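Local coordinates for 3',5'-cyclic-nucleotide phosphodiesterase 1 (Saccharomyces cerevisiae, PDB 4OJV), which belongs to the class-II phosphodiesterase family of the metallo-hydrolase/oxidoreductase clan and holds a pair of zinc ions, at residues Thr7-Asn12 with Thr20-Leu25; Glu77-Ser82 with Asp335-Ile340; Ile240-Val245 with Lys274-Glu279; Asn321-His326 with Ser359-Gly364. One frame throughout, in Å; residues are numbered along the deposited sequence.

Contact 1. Residues Thr7-Asn12 with Thr20-Leu25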
loop_
_atom_site.group_PDB
_atom_site.type_symbol
_atom_site.label_atom_id
_atom_site.label_comp_id
_atom_site.label_asym_id
_atom_site.label_seq_id
_atom_site.Cartn_x
_atom_site.Cartn_y
_atom_site.Cartn_z
ATOM N N THR A 7 -14.954 -3.132 11.389
ATOM C CA THR A 7 -13.651 -2.541 11.661
ATOM C C THR A 7 -13.200 -1.799 10.404
ATOM O O THR A 7 -13.064 -2.401 9.341
ATOM C CB THR A 7 -12.596 -3.601 12.023
ATOM O OG1 THR A 7 -13.115 -4.511 13.002
ATOM C CG2 THR A 7 -11.351 -2.927 12.578
ATOM N N ILE A 8 -12.966 -0.502 10.534
ATOM C CA ILE A 8 -12.497 0.305 9.414
ATOM C C ILE A 8 -10.978 0.207 9.343
ATOM O O ILE A 8 -10.278 0.848 10.123
ATOM C CB ILE A 8 -12.929 1.779 9.545
ATOM C CG1 ILE A 8 -14.427 1.885 9.857
ATOM C CG2 ILE A 8 -12.544 2.549 8.285
ATOM C CD1 ILE A 8 -15.349 1.432 8.758
ATOM N N LEU A 9 -10.463 -0.634 8.448
ATOM C CA LEU A 9 -9.015 -0.714 8.266
ATOM C C LEU A 9 -8.507 0.401 7.378
ATOM O O LEU A 9 -7.425 0.944 7.612
ATOM C CB LEU A 9 -8.573 -2.073 7.722
ATOM C CG LEU A 9 -8.818 -3.270 8.632
ATOM C CD1 LEU A 9 -8.167 -4.510 8.052
ATOM C CD2 LEU A 9 -8.323 -3.039 10.057
ATOM N N GLY A 10 -9.282 0.739 6.353
ATOM C CA GLY A 10 -8.883 1.791 5.437
ATOM C C GLY A 10 -10.091 2.447 4.818
ATOM O O GLY A 10 -11.037 1.769 4.390
ATOM N N ALA A 11 -10.077 3.776 4.796
ATOM C CA ALA A 11 -11.158 4.551 4.201
ATOM C C ALA A 11 -10.619 5.688 3.334
ATOM O O ALA A 11 -11.346 6.607 2.996
ATOM C CB ALA A 11 -12.090 5.090 5.282
ATOM N N ASN A 12 -9.344 5.602 2.969
ATOM C CA ASN A 12 -8.662 6.620 2.175
ATOM C C ASN A 12 -8.940 6.408 0.687
ATOM O O ASN A 12 -8.747 5.307 0.179
ATOM C CB ASN A 12 -7.171 6.498 2.490
ATOM C CG ASN A 12 -6.286 7.382 1.644
ATOM O OD1 ASN A 12 -6.712 8.374 1.074
ATOM N ND2 ASN A 12 -5.024 7.003 1.564
ATOM N N THR A 20 -5.952 2.478 2.265
ATOM C CA THR A 20 -6.991 2.460 1.233
ATOM C C THR A 20 -8.051 1.391 1.562
ATOM O O THR A 20 -7.926 0.658 2.544
ATOM C CB THR A 20 -6.406 2.347 -0.188
ATOM O OG1 THR A 20 -5.609 1.178 -0.272
ATOM C CG2 THR A 20 -5.544 3.559 -0.528
ATOM N N GLN A 21 -9.110 1.354 0.769
ATOM C CA GLN A 21 -10.373 0.784 1.216
ATOM C C GLN A 21 -10.324 -0.667 1.673
ATOM O O GLN A 21 -9.973 -1.571 0.909
ATOM C CB GLN A 21 -11.420 0.925 0.119
ATOM C CG GLN A 21 -12.781 0.398 0.541
ATOM C CD GLN A 21 -13.926 1.083 -0.164
ATOM O OE1 GLN A 21 -14.076 2.301 -0.079
ATOM N NE2 GLN A 21 -14.763 0.302 -0.834
ATOM N N CYS A 22 -10.722 -0.899 2.927
ATOM C CA CYS A 22 -10.926 -2.251 3.450
ATOM C C CYS A 22 -11.719 -2.177 4.749
ATOM O O CYS A 22 -11.351 -1.416 5.663
ATOM C CB CYS A 22 -9.594 -2.950 3.723
ATOM S SG CYS A 22 -9.800 -4.625 4.395
ATOM N N PHE A 23 -12.788 -2.970 4.836
ATOM C CA PHE A 23 -13.622 -3.034 6.040
ATOM C C PHE A 23 -13.711 -4.480 6.487
ATOM O O PHE A 23 -13.928 -5.367 5.665
ATOM C CB PHE A 23 -15.024 -2.484 5.737
ATOM C CG PHE A 23 -15.005 -1.194 4.966
ATOM C CD1 PHE A 23 -14.467 -0.032 5.513
ATOM C CD2 PHE A 23 -15.502 -1.145 3.674
ATOM C CE1 PHE A 23 -14.437 1.148 4.780
ATOM C CE2 PHE A 23 -15.476 0.029 2.940
ATOM C CZ PHE A 23 -14.946 1.180 3.494
ATOM N N ILE A 24 -13.516 -4.742 7.776
ATOM C CA ILE A 24 -13.683 -6.079 8.337
ATOM C C ILE A 24 -15.067 -6.178 8.974
ATOM O O ILE A 24 -15.499 -5.255 9.670
ATOM C CB ILE A 24 -12.589 -6.375 9.389
ATOM C CG1 ILE A 24 -11.187 -6.279 8.781
ATOM C CG2 ILE A 24 -12.828 -7.715 10.083
ATOM C CD1 ILE A 24 -10.935 -7.220 7.633
ATOM N N LEU A 25 -15.744 -7.300 8.749
ATOM C CA LEU A 25 -17.073 -7.536 9.312
ATOM C C LEU A 25 -17.092 -8.790 10.160
ATOM O O LEU A 25 -16.488 -9.807 9.789
ATOM C CB LEU A 25 -18.100 -7.737 8.200
ATOM C CG LEU A 25 -18.175 -6.735 7.052
ATOM C CD1 LEU A 25 -19.244 -7.147 6.052
ATOM C CD2 LEU A 25 -18.444 -5.335 7.572
HETATM O O HOH W 1 -15.164 -6.303 12.592
HETATM O O HOH W 2 -9.328 3.167 -1.512
#
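Thr7 pairs with Ile24 and Ile8 with Phe23 along two antiparallel strands, the first a hydrogen-bonded and the second a non-hydrogen-bonded pair, and then a classic beta bulge sets Leu9 and Gly10 together opposite Cys22. Gly10 N meets Cys22 O at 3.1 Å, while Leu9 N adds a weak bond to the same oxygen. Glycine suits the bulge, since its CA comes within 3.3 Å of Thr20 O in a C-H...O contact and a CB here would run into that oxygen. The bulge also turns Leu9 toward the partner strand. With CG beside the backbone N (chi1 -65°) and the chain then extended, its CD1 branch reaches Ile24 CG1 at 3.6 Å and Cys22 SG at 4.0 Å, against Leu47 and Met50 of helix 44-53. Thr7 and Ile24, beta-branched residues at home in a strand, stand side by side on this face. On the other face the Ile8 CD1 tip lies 3.7 Å from Phe23 CD1, and the ring continues to Val241 of the second sheet. Where the ladder frays, a water donates to Asn12 O (2.8 Å) and accepts from Gln21 N (2.9 Å). The Asn12 amide serves the intervening loop, OD1 bonded to Gly14 N and ND2 to Tyr18 O. Backbone polarity is thus met by the ladder, by water and by neighbours such as Glu363, leaving mostly apolar side chains to face helix 44-53 and the second sheet.

Contact 2. Residues Glu77-Ser82 with Asp335-Ile340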
loop_
_atom_site.group_PDB
_atom_site.type_symbol
_atom_site.label_atom_id
_atom_site.label_comp_id
_atom_site.label_asym_id
_atom_site.label_seq_id
_atom_site.Cartn_x
_atom_site.Cartn_y
_atom_site.Cartn_z
ATOM N N GLU A 77 -14.743 13.589 17.343
ATOM C CA GLU A 77 -16.162 13.910 17.284
ATOM C C GLU A 77 -16.527 14.842 16.130
ATOM O O GLU A 77 -17.677 14.871 15.695
ATOM C CB GLU A 77 -16.678 14.447 18.633
ATOM C CG GLU A 77 -16.086 15.778 19.087
ATOM C CD GLU A 77 -14.825 15.644 19.928
ATOM O OE1 GLU A 77 -14.148 14.594 19.917
ATOM O OE2 GLU A 77 -14.502 16.625 20.630
ATOM N N PHE A 78 -15.539 15.571 15.605
ATOM C CA PHE A 78 -15.776 16.456 14.468
ATOM C C PHE A 78 -16.186 15.692 13.202
ATOM O O PHE A 78 -16.801 16.267 12.302
ATOM C CB PHE A 78 -14.539 17.304 14.148
ATOM C CG PHE A 78 -14.173 18.332 15.210
ATOM C CD1 PHE A 78 -14.985 18.593 16.323
ATOM C CD2 PHE A 78 -12.997 19.060 15.072
ATOM C CE1 PHE A 78 -14.612 19.548 17.268
ATOM C CE2 PHE A 78 -12.626 20.017 16.011
ATOM C CZ PHE A 78 -13.434 20.254 17.106
ATOM N N PHE A 79 -15.841 14.406 13.130
ATOM C CA PHE A 79 -16.011 13.621 11.903
ATOM C C PHE A 79 -17.253 12.743 11.905
ATOM O O PHE A 79 -17.547 12.095 10.898
ATOM C CB PHE A 79 -14.785 12.727 11.669
ATOM C CG PHE A 79 -13.515 13.488 11.454
ATOM C CD1 PHE A 79 -12.727 13.873 12.534
ATOM C CD2 PHE A 79 -13.105 13.833 10.172
ATOM C CE1 PHE A 79 -11.558 14.591 12.332
ATOM C CE2 PHE A 79 -11.934 14.543 9.963
ATOM C CZ PHE A 79 -11.155 14.915 11.048
ATOM N N ILE A 80 -17.954 12.674 13.034
ATOM C CA ILE A 80 -19.002 11.674 13.210
ATOM C C ILE A 80 -20.306 12.274 13.728
ATOM O O ILE A 80 -20.321 13.345 14.350
ATOM C CB ILE A 80 -18.533 10.502 14.117
ATOM C CG1 ILE A 80 -18.213 10.996 15.539
ATOM C CG2 ILE A 80 -17.339 9.777 13.490
ATOM C CD1 ILE A 80 -17.829 9.900 16.519
ATOM N N ASP A 81 -21.402 11.576 13.468
ATOM C CA ASP A 81 -22.685 11.895 14.071
ATOM C C ASP A 81 -22.588 11.582 15.564
ATOM O O ASP A 81 -21.988 10.579 15.961
ATOM C CB ASP A 81 -23.773 11.048 13.422
ATOM C CG ASP A 81 -25.136 11.360 13.957
ATOM O OD1 ASP A 81 -25.720 12.362 13.505
ATOM O OD2 ASP A 81 -25.607 10.594 14.820
ATOM N N SER A 82 -23.201 12.426 16.393
ATOM C CA SER A 82 -23.087 12.291 17.846
ATOM C C SER A 82 -23.684 11.000 18.411
ATOM O O SER A 82 -23.363 10.614 19.536
ATOM C CB SER A 82 -23.719 13.494 18.547
ATOM O OG SER A 82 -25.110 13.518 18.311
ATOM N N ASP A 335 -9.522 19.996 5.828
ATOM C CA ASP A 335 -9.702 18.558 5.652
ATOM C C ASP A 335 -10.981 18.305 4.850
ATOM O O ASP A 335 -12.071 18.704 5.270
ATOM C CB ASP A 335 -9.775 17.923 7.044
ATOM C CG ASP A 335 -9.689 16.397 7.038
ATOM O OD1 ASP A 335 -10.289 15.734 6.163
ATOM O OD2 ASP A 335 -9.030 15.875 7.964
ATOM N N PRO A 336 -10.863 17.646 3.677
ATOM C CA PRO A 336 -12.055 17.476 2.849
ATOM C C PRO A 336 -13.109 16.592 3.498
ATOM O O PRO A 336 -14.270 16.688 3.139
ATOM C CB PRO A 336 -11.513 16.820 1.573
ATOM C CG PRO A 336 -10.246 16.166 1.995
ATOM C CD PRO A 336 -9.663 17.087 3.031
ATOM N N ARG A 337 -12.722 15.753 4.457
ATOM C CA ARG A 337 -13.723 14.963 5.166
ATOM C C ARG A 337 -14.674 15.876 5.943
ATOM O O ARG A 337 -15.873 15.606 6.017
ATOM C CB ARG A 337 -13.053 13.977 6.113
ATOM C CG ARG A 337 -12.243 12.922 5.371
ATOM C CD ARG A 337 -11.409 12.064 6.301
ATOM N NE ARG A 337 -10.442 12.858 7.057
ATOM C CZ ARG A 337 -9.701 12.378 8.046
ATOM N NH1 ARG A 337 -9.802 11.094 8.386
ATOM N NH2 ARG A 337 -8.865 13.180 8.696
ATOM N N LEU A 338 -14.133 16.954 6.513
ATOM C CA LEU A 338 -14.954 17.916 7.248
ATOM C C LEU A 338 -15.820 18.721 6.286
ATOM O O LEU A 338 -17.009 18.921 6.537
ATOM C CB LEU A 338 -14.078 18.820 8.120
ATOM C CG LEU A 338 -13.275 18.108 9.219
ATOM C CD1 LEU A 338 -12.348 19.069 9.951
ATOM C CD2 LEU A 338 -14.196 17.384 10.192
ATOM N N THR A 339 -15.230 19.176 5.180
ATOM C CA THR A 339 -15.982 19.899 4.156
ATOM C C THR A 339 -17.150 19.059 3.641
ATOM O O THR A 339 -18.297 19.515 3.585
ATOM C CB THR A 339 -15.057 20.293 2.997
ATOM O OG1 THR A 339 -13.994 21.103 3.509
ATOM C CG2 THR A 339 -15.813 21.024 1.889
ATOM N N ILE A 340 -16.852 17.817 3.273
ATOM C CA ILE A 340 -17.858 16.894 2.746
ATOM C C ILE A 340 -18.958 16.607 3.767
ATOM O O ILE A 340 -20.143 16.604 3.423
ATOM C CB ILE A 340 -17.177 15.596 2.247
ATOM C CG1 ILE A 340 -16.482 15.869 0.910
ATOM C CG2 ILE A 340 -18.153 14.432 2.150
ATOM C CD1 ILE A 340 -15.391 14.874 0.559
#
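Phe79 packs against Leu338 and a salt-bridged Asp335-Arg337 pair, an aromatic-to-helix contact that fastens the loop between strands 73-75 and 86-88 onto the first turn of helix 336-350. Leu338 CD2 sits over one face of the Phe79 ring in a CH-pi contact, 3.8 Å from the centroid and 20° off the ring normal. The same methyl touches Phe78 O at 3.5 Å, so one leucine branch touches both phenylalanines of the loop. Toward the rim of the ring, Phe79 CE2 lies over a face of the Arg337 guanidinium, 3.6 Å from NH2, with the two planes inclined at 53°. Asp335 OD2 approaches the ring edge in its plane, where the ring hydrogens carry a slight positive charge. Asp335 is the N-cap of the helix: its OD1 accepts from Arg337 N, covering an amide that the first turn leaves without a helical partner. Arg337 closes back on the cap side-on, NE to OD1 at 3.0 Å and NH2 to OD2 at 2.8 Å, both through syn lone pairs. This double grip, with the chain bent at chi3 (-61°), fixes the rotation of the guanidinium beside the ring. Ser67 OG also bonds Asp335 OD2, and Arg337 NH2 reaches Pro66 O.

Contact 3. Residues Ile240-Val245 with Lys274-Glu279; sequences IVCGDV and KGILVE. With ZN (zinc ion), chain D; ZN (zinc ion), chain E.
Asp244 carries the metals, and Glu279 OE1 lies 3.3 Å from Asp244 CA and bonds the next residue's amide. Asp244 OD2 bridges the two zinc ions at 2.2 and 2.1 Å, and a water spans the same pair. His128, His130 and His213 complete the protein ligands of one zinc, Asp132, His133 and His326 those of the other. In the second shell, Glu279 OE1 accepts from Val245 N at 3.0 Å, the donor standing 37° out of the carboxylate plane. Its CG lies between the backbone N and the carbonyl carbon (chi1 69°), and a bend at chi2 carries the carboxylate to the loop just after strand 238-242. A long acid suits this place because it can reach that loop beyond the last paired residues, where the two backbones are farther apart. His294 ND1 also bonds OE1, while Ser281 OG and Leu295 N bond OE2, so the buried carboxylate has several hydrogen-bond partners. Behind this shell runs a beta-alpha-beta crossover: strands 238-242 and 273-279 lie parallel, 6° apart, joined through helix 256-267. Leu277 N binds Ile240 O at 2.8 Å, and Cys242 N binds Leu277 O. Ile240 CG2 and Cys242 SG both meet Ile276 CD1, at 3.9 and 4.0 Å, and SG also touches Val278 CB; the two isoleucines face the helix. On the opposite face, Leu277 packs against Phe23 of the other sheet.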
loop_
_atom_site.group_PDB
_atom_site.type_symbol
_atom_site.label_atom_id
_atom_site.label_comp_id
_atom_site.label_asym_id
_atom_site.label_seq_id
_atom_site.Cartn_x
_atom_site.Cartn_y
_atom_site.Cartn_z
ATOM N N ILE A 240 -25.104 -2.265 4.014
ATOM C CA ILE A 240 -24.713 -2.136 2.616
ATOM C C ILE A 240 -23.291 -1.589 2.607
ATOM O O ILE A 240 -23.018 -0.570 3.232
ATOM C CB ILE A 240 -25.649 -1.180 1.852
ATOM C CG1 ILE A 240 -27.076 -1.735 1.828
ATOM C CG2 ILE A 240 -25.137 -0.920 0.437
ATOM C CD1 ILE A 240 -28.124 -0.752 1.337
ATOM N N VAL A 241 -22.390 -2.287 1.923
ATOM C CA VAL A 241 -20.991 -1.872 1.870
ATOM C C VAL A 241 -20.634 -1.710 0.398
ATOM O O VAL A 241 -20.698 -2.672 -0.371
ATOM C CB VAL A 241 -20.052 -2.873 2.587
ATOM C CG1 VAL A 241 -18.648 -2.303 2.662
ATOM C CG2 VAL A 241 -20.554 -3.192 3.992
ATOM N N CYS A 242 -20.228 -0.499 0.020
ATOM C CA CYS A 242 -20.154 -0.115 -1.393
ATOM C C CYS A 242 -18.740 0.000 -1.933
ATOM O O CYS A 242 -17.823 0.480 -1.256
ATOM C CB CYS A 242 -20.838 1.242 -1.601
ATOM S SG CYS A 242 -22.564 1.301 -1.079
ATOM N N GLY A 243 -18.577 -0.398 -3.188
ATOM C CA GLY A 243 -17.399 -0.004 -3.951
ATOM C C GLY A 243 -17.566 1.375 -4.563
ATOM O O GLY A 243 -18.670 1.945 -4.534
ATOM N N ASP A 244 -16.476 1.895 -5.136
ATOM C CA ASP A 244 -16.461 3.216 -5.778
ATOM C C ASP A 244 -17.602 3.264 -6.800
ATOM O O ASP A 244 -17.915 2.250 -7.436
ATOM C CB ASP A 244 -15.136 3.500 -6.535
ATOM C CG ASP A 244 -13.837 3.359 -5.677
ATOM O OD1 ASP A 244 -14.045 3.120 -4.439
ATOM O OD2 ASP A 244 -12.649 3.441 -6.296
ATOM N N VAL A 245 -18.204 4.432 -6.977
ATOM C CA VAL A 245 -19.415 4.528 -7.786
ATOM C C VAL A 245 -19.636 5.961 -8.251
ATOM O O VAL A 245 -19.256 6.921 -7.573
ATOM C CB VAL A 245 -20.644 3.992 -6.994
ATOM C CG1 VAL A 245 -20.937 4.871 -5.779
ATOM C CG2 VAL A 245 -21.881 3.867 -7.881
ATOM N N LYS A 274 -29.135 -1.050 8.809
ATOM C CA LYS A 274 -28.378 -0.539 9.948
ATOM C C LYS A 274 -27.250 0.405 9.559
ATOM O O LYS A 274 -26.694 1.096 10.406
ATOM C CB LYS A 274 -27.832 -1.689 10.806
ATOM C CG LYS A 274 -28.862 -2.764 11.178
ATOM C CD LYS A 274 -30.155 -2.213 11.781
ATOM C CE LYS A 274 -29.983 -1.730 13.208
ATOM N NZ LYS A 274 -29.472 -2.823 14.082
ATOM N N GLY A 275 -26.923 0.447 8.274
ATOM C CA GLY A 275 -25.868 1.329 7.814
ATOM C C GLY A 275 -25.602 1.134 6.348
ATOM O O GLY A 275 -25.764 0.029 5.806
ATOM N N ILE A 276 -25.189 2.220 5.704
ATOM C CA ILE A 276 -24.630 2.161 4.360
ATOM C C ILE A 276 -23.255 2.808 4.377
ATOM O O ILE A 276 -23.121 3.958 4.805
ATOM C CB ILE A 276 -25.547 2.799 3.290
ATOM C CG1 ILE A 276 -24.871 2.761 1.912
ATOM C CG2 ILE A 276 -25.993 4.192 3.688
ATOM C CD1 ILE A 276 -25.798 2.898 0.726
ATOM N N LEU A 277 -22.250 2.046 3.941
ATOM C CA LEU A 277 -20.883 2.538 3.777
ATOM C C LEU A 277 -20.685 2.871 2.312
ATOM O O LEU A 277 -20.601 1.979 1.482
ATOM C CB LEU A 277 -19.854 1.501 4.244
ATOM C CG LEU A 277 -19.499 1.465 5.733
ATOM C CD1 LEU A 277 -20.701 1.113 6.600
ATOM C CD2 LEU A 277 -18.353 0.490 5.982
ATOM N N VAL A 278 -20.643 4.160 1.999
ATOM C CA VAL A 278 -20.670 4.598 0.613
ATOM C C VAL A 278 -19.731 5.783 0.437
ATOM O O VAL A 278 -19.594 6.621 1.335
ATOM C CB VAL A 278 -22.116 4.942 0.155
ATOM C CG1 VAL A 278 -22.721 6.047 1.002
ATOM C CG2 VAL A 278 -22.158 5.303 -1.325
ATOM N N GLU A 279 -19.110 5.878 -0.729
ATOM C CA GLU A 279 -18.137 6.930 -0.941
ATOM C C GLU A 279 -18.731 8.326 -1.069
ATOM O O GLU A 279 -19.873 8.510 -1.523
ATOM C CB GLU A 279 -17.288 6.657 -2.180
ATOM C CG GLU A 279 -18.014 6.766 -3.518
ATOM C CD GLU A 279 -17.082 7.277 -4.600
ATOM O OE1 GLU A 279 -16.624 6.461 -5.423
ATOM O OE2 GLU A 279 -16.795 8.497 -4.602
HETATM ZN ZN ZN D . -11.747 2.711 -8.193
HETATM ZN ZN ZN E . -10.955 3.467 -5.048
HETATM O O HOH W 3 -17.705 2.169 0.926
HETATM O O HOH W 4 -18.577 3.590 -2.273
HETATM O O HOH W 5 -10.379 2.810 -6.865
#

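Contact 4. Residues Asn321-His326 with Ser359-Gly364. With ZN (zinc ion), chain E.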
loop_
_atom_site.group_PDB
_atom_site.type_symbol
_atom_site.label_atom_id
_atom_site.label_comp_id
_atom_site.label_asym_id
_atom_site.label_seq_id
_atom_site.Cartn_x
_atom_site.Cartn_y
_atom_site.Cartn_z
ATOM N N ASN A 321 -28.037 5.360 9.256
ATOM C CA ASN A 321 -26.625 5.717 9.340
ATOM C C ASN A 321 -25.948 5.621 7.984
ATOM O O ASN A 321 -25.903 4.547 7.370
ATOM C CB ASN A 321 -25.916 4.839 10.363
ATOM C CG ASN A 321 -26.108 5.347 11.766
ATOM O OD1 ASN A 321 -25.491 6.328 12.172
ATOM N ND2 ASN A 321 -26.992 4.702 12.502
ATOM N N VAL A 322 -25.459 6.761 7.508
ATOM C CA VAL A 322 -24.644 6.827 6.303
ATOM C C VAL A 322 -23.205 7.073 6.729
ATOM O O VAL A 322 -22.901 8.082 7.373
ATOM C CB VAL A 322 -25.145 7.925 5.342
ATOM C CG1 VAL A 322 -24.217 8.075 4.143
ATOM C CG2 VAL A 322 -26.574 7.626 4.905
ATOM N N ILE A 323 -22.347 6.116 6.386
ATOM C CA ILE A 323 -20.933 6.151 6.746
ATOM C C ILE A 323 -20.168 6.428 5.457
ATOM O O ILE A 323 -20.154 5.601 4.553
ATOM C CB ILE A 323 -20.486 4.807 7.370
ATOM C CG1 ILE A 323 -21.417 4.377 8.523
ATOM C CG2 ILE A 323 -19.023 4.858 7.791
ATOM C CD1 ILE A 323 -21.494 5.349 9.680
ATOM N N VAL A 324 -19.564 7.609 5.376
ATOM C CA VAL A 324 -18.938 8.101 4.151
ATOM C C VAL A 324 -17.503 7.608 4.078
ATOM O O VAL A 324 -16.723 7.799 5.011
ATOM C CB VAL A 324 -18.976 9.638 4.130
ATOM C CG1 VAL A 324 -18.283 10.204 2.902
ATOM C CG2 VAL A 324 -20.416 10.129 4.187
ATOM N N THR A 325 -17.165 6.976 2.961
ATOM C CA THR A 325 -15.868 6.345 2.773
ATOM C C THR A 325 -15.112 6.975 1.608
ATOM O O THR A 325 -15.654 7.786 0.856
ATOM C CB THR A 325 -16.064 4.850 2.470
ATOM O OG1 THR A 325 -16.762 4.734 1.223
ATOM C CG2 THR A 325 -16.869 4.173 3.585
ATOM N N HIS A 326 -13.847 6.585 1.459
ATOM C CA HIS A 326 -13.088 6.833 0.228
ATOM C C HIS A 326 -12.918 8.300 -0.075
ATOM O O HIS A 326 -12.862 8.706 -1.227
ATOM C CB HIS A 326 -13.762 6.100 -0.946
ATOM C CG HIS A 326 -12.856 5.817 -2.116
ATOM N ND1 HIS A 326 -12.651 6.707 -3.113
ATOM C CD2 HIS A 326 -12.153 4.672 -2.464
ATOM C CE1 HIS A 326 -11.828 6.171 -4.025
ATOM N NE2 HIS A 326 -11.530 4.925 -3.641
ATOM N N SER A 359 -21.801 10.191 9.077
ATOM C CA SER A 359 -20.490 10.146 9.709
ATOM C C SER A 359 -19.456 9.831 8.644
ATOM O O SER A 359 -19.762 9.179 7.647
ATOM C CB SER A 359 -20.434 9.041 10.773
ATOM O OG SER A 359 -21.393 9.244 11.793
ATOM N N ILE A 360 -18.222 10.268 8.864
ATOM C CA ILE A 360 -17.104 9.855 8.015
ATOM C C ILE A 360 -16.492 8.602 8.628
ATOM O O ILE A 360 -16.287 8.545 9.840
ATOM C CB ILE A 360 -16.021 10.964 7.916
ATOM C CG1 ILE A 360 -16.620 12.313 7.471
ATOM C CG2 ILE A 360 -14.873 10.528 7.011
ATOM C CD1 ILE A 360 -17.239 12.342 6.090
ATOM N N ALA A 361 -16.190 7.607 7.788
ATOM C CA ALA A 361 -15.462 6.407 8.216
ATOM C C ALA A 361 -14.049 6.762 8.645
ATOM O O ALA A 361 -13.327 7.425 7.904
ATOM C CB ALA A 361 -15.401 5.383 7.092
ATOM N N LEU A 362 -13.663 6.316 9.839
ATOM C CA LEU A 362 -12.344 6.600 10.396
ATOM C C LEU A 362 -11.560 5.330 10.634
ATOM O O LEU A 362 -11.983 4.458 11.403
ATOM C CB LEU A 362 -12.459 7.372 11.711
ATOM C CG LEU A 362 -13.090 8.766 11.670
ATOM C CD1 LEU A 362 -13.286 9.310 13.081
ATOM C CD2 LEU A 362 -12.252 9.715 10.828
ATOM N N GLU A 363 -10.408 5.239 9.982
ATOM C CA GLU A 363 -9.521 4.103 10.142
ATOM C C GLU A 363 -9.176 3.886 11.603
ATOM O O GLU A 363 -9.097 4.845 12.385
ATOM C CB GLU A 363 -8.226 4.349 9.378
ATOM C CG GLU A 363 -8.403 4.436 7.885
ATOM C CD GLU A 363 -8.741 5.812 7.338
ATOM O OE1 GLU A 363 -9.085 6.804 8.084
ATOM O OE2 GLU A 363 -8.646 5.857 6.091
ATOM N N GLY A 364 -8.978 2.627 11.972
ATOM C CA GLY A 364 -8.547 2.308 13.327
ATOM C C GLY A 364 -9.685 2.324 14.329
ATOM O O GLY A 364 -9.439 2.372 15.534
HETATM ZN ZN ZN E . -10.955 3.467 -5.048
HETATM O O HOH W 6 -23.600 7.936 11.012
HETATM O O HOH W 5 -10.379 2.810 -6.865
#
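Val324 and Ile360 meet with their side chains at a slant to one another, the CD1 tip of Ile360 coming 3.8 Å from Val324 CB. Ile360 CG1 lies beside its own backbone N (chi1 -53°), and the next bend swings CD1 across to the neighbouring strand. Both residues look toward helix 336-350, where Leu344 touches Val324 and Leu341 touches Ile360; branched aliphatics fill that interface well. The opposite face mixes Ile323 with small residues. Ile323 CG2 abuts the Ala361 methyl at 3.7 Å, and Thr325 CG2 touches the same methyl at 4.0 Å; alanine is short enough to sit between these two branches. Farther back, Ile323 CD1 lies alongside Ser359 CB, while a water 2.7 Å from both Asn321 OD1 and Ser359 OG links the polar ends. The serine hydroxyl is also bonded by Asp81 N. Between the faces, three nearly straight backbone bonds zip the strands in parallel: Ser359 N to Val322 O at 2.9 Å, and Val324 N to Ser359 O and Ala361 N to Val324 O, both at 2.8 Å. At His326 a positive phi (62°) turns the chain off the strand, and NE2 binds zinc at 2.1 Å while Ser281 OG holds ND1 and steadies the ring. A metal ligand on the loop just past a strand's C-terminal end, here in a beta-alpha-beta unit, is consistent with the metallo-beta-lactamase fold of this clan, with its two-zinc site at the strand ends.

In the fold
Contacts 1, 3 and 4 are wholly or almost wholly buried; contact 2, about 18 Å from the chain centre, is also mostly buried but includes the exposed Phe78. Contacts 3 and 4 belong to one sheet, whose strands 273-279 and 321-325 are neighbours, and each supplies a ligand to the same zinc ion. Contact 1 belongs to the facing sheet, and its Ala11 N bonds Glu363 of contact 4. Contact 2 shares helix 336-350 with the crossover of contact 4 and joins it through Phe79 O to Ile360 N. The ladders rely on backbone bonds and largely aliphatic faces, contacts 3 and 4 also carrying zinc ligands at their strand ends, while contact 2 relies on an aromatic ring and a charged helix cap.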